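Side-chain contact in cytochrome C, class II (Shewanella frigidimarina, PDB 4ULV), which binds a covalently attached heme c and probably serves in electron transfer or the binding of diatomic gases: residues F23-A28 / A38-T43. Numbering follows the deposited sequence.
Sequences FGDMGA and AAVFST
Phe41 swings its CG anti to the backbone N (chi1 -176°), which carries the ring across to helix 5-30, while Met26 runs out nearly extended and then bends at its thioether (chi3 73°), folding CE back over that ring. The methyl lies above one face, 3.9 Å from CE to the centroid of the Phe41 ring and shifted toward the rim, a CH-pi contact with CE nearest CZ and CE1 of Phe41. Met26 SD stands farther above the ring, 5.1 Å from the Phe41 centroid, giving a Met-aromatic pair. Closer to the backbone, Met26 CB packs 3.6 Å from Phe41 CE2, and the carbonyl Met26 O meets CE2 at the ring edge, in the ring plane, also at 3.6 Å. The contact joins helices 5-30 and 38-51, the first two of the four-helix bundle of cytochromes c', near the loop connecting them. Met26 also touches Phe111 and Leu95, and Phe41 reaches Ile107, so the pair is buried among all four long helices, with the heme about 8 Å from the Met26 side chain. A leucine in place of Phe41 would probably leave the Met26 methyl without its aromatic face and open a gap beside Ile107. Along the flank, Asp25 OD2 brushes Val40 CG1 at 4.2 Å; its carboxylate is held by salt bridges, OD1 to Lys34 and OD2 to Arg44.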
# COMPACT_ATOMS: atom_id res chain seq x y z
N PHE A 23 -7.23 7.85 -3.55
CA PHE A 23 -8.59 8.36 -3.34
C PHE A 23 -8.74 9.75 -3.94
O PHE A 23 -9.81 10.12 -4.48
CB PHE A 23 -8.88 8.38 -1.85
CG PHE A 23 -10.34 8.60 -1.50
CD1 PHE A 23 -11.26 7.63 -1.75
CD2 PHE A 23 -10.75 9.73 -0.86
CE1 PHE A 23 -12.60 7.78 -1.47
CE2 PHE A 23 -12.07 9.92 -0.55
CZ PHE A 23 -13.01 8.92 -0.84
N GLY A 24 -7.73 10.58 -3.80
CA GLY A 24 -7.69 11.93 -4.38
C GLY A 24 -7.77 11.99 -5.87
O GLY A 24 -8.48 12.78 -6.47
N ASP A 25 -7.07 11.04 -6.51
CA ASP A 25 -7.18 10.92 -7.97
C ASP A 25 -8.57 10.57 -8.43
O ASP A 25 -9.08 11.13 -9.42
CB ASP A 25 -6.13 9.97 -8.55
CG ASP A 25 -6.01 10.11 -10.05
OD1 ASP A 25 -5.60 11.20 -10.50
OD2 ASP A 25 -6.31 9.11 -10.77
N MET A 26 -9.17 9.62 -7.72
CA MET A 26 -10.53 9.22 -8.02
C MET A 26 -11.47 10.44 -7.87
O MET A 26 -12.32 10.69 -8.73
CB MET A 26 -10.94 8.11 -7.06
CG MET A 26 -10.14 6.83 -7.31
SD MET A 26 -10.30 5.66 -5.92
CE MET A 26 -11.90 5.26 -6.33
N GLY A 27 -11.29 11.19 -6.79
CA GLY A 27 -12.20 12.33 -6.54
C GLY A 27 -11.94 13.40 -7.60
O GLY A 27 -12.95 13.99 -8.11
N ALA A 28 -10.71 13.61 -8.04
CA ALA A 28 -10.45 14.59 -9.14
C ALA A 28 -11.21 14.24 -10.41
O ALA A 28 -11.74 15.11 -11.08
CB ALA A 28 -8.95 14.73 -9.43
N ALA A 38 -12.38 5.15 -16.67
CA ALA A 38 -13.05 4.21 -15.78
C ALA A 38 -12.10 3.06 -15.32
O ALA A 38 -12.27 2.52 -14.25
CB ALA A 38 -14.27 3.62 -16.48
N ALA A 39 -11.17 2.68 -16.20
CA ALA A 39 -10.28 1.60 -15.85
C ALA A 39 -9.29 2.01 -14.76
O ALA A 39 -9.10 1.30 -13.79
CB ALA A 39 -9.51 1.10 -17.06
N VAL A 40 -8.77 3.24 -14.91
CA VAL A 40 -7.89 3.80 -13.88
C VAL A 40 -8.66 3.98 -12.60
O VAL A 40 -8.19 3.65 -11.50
CB VAL A 40 -7.23 5.09 -14.35
CG1 VAL A 40 -6.46 5.74 -13.22
CG2 VAL A 40 -6.31 4.79 -15.52
N PHE A 41 -9.88 4.57 -12.72
CA PHE A 41 -10.68 4.79 -11.51
C PHE A 41 -10.87 3.46 -10.75
O PHE A 41 -10.83 3.41 -9.52
CB PHE A 41 -12.04 5.43 -11.89
CG PHE A 41 -12.91 5.79 -10.73
CD1 PHE A 41 -13.76 4.87 -10.16
CD2 PHE A 41 -12.92 7.11 -10.22
CE1 PHE A 41 -14.52 5.17 -9.07
CE2 PHE A 41 -13.74 7.45 -9.16
CZ PHE A 41 -14.56 6.51 -8.61
N SER A 42 -11.22 2.40 -11.52
CA SER A 42 -11.45 1.09 -10.92
C SER A 42 -10.19 0.54 -10.22
O SER A 42 -10.27 0.06 -9.14
CB SER A 42 -11.91 0.10 -11.99
OG SER A 42 -11.98 -1.20 -11.44
N THR A 43 -9.08 0.64 -10.90
CA THR A 43 -7.85 0.07 -10.30
C THR A 43 -7.39 0.91 -9.07
O THR A 43 -6.89 0.32 -8.09
CB THR A 43 -6.79 -0.18 -11.35
OG1 THR A 43 -6.00 -1.32 -10.94
CG2 THR A 43 -5.96 1.03 -11.57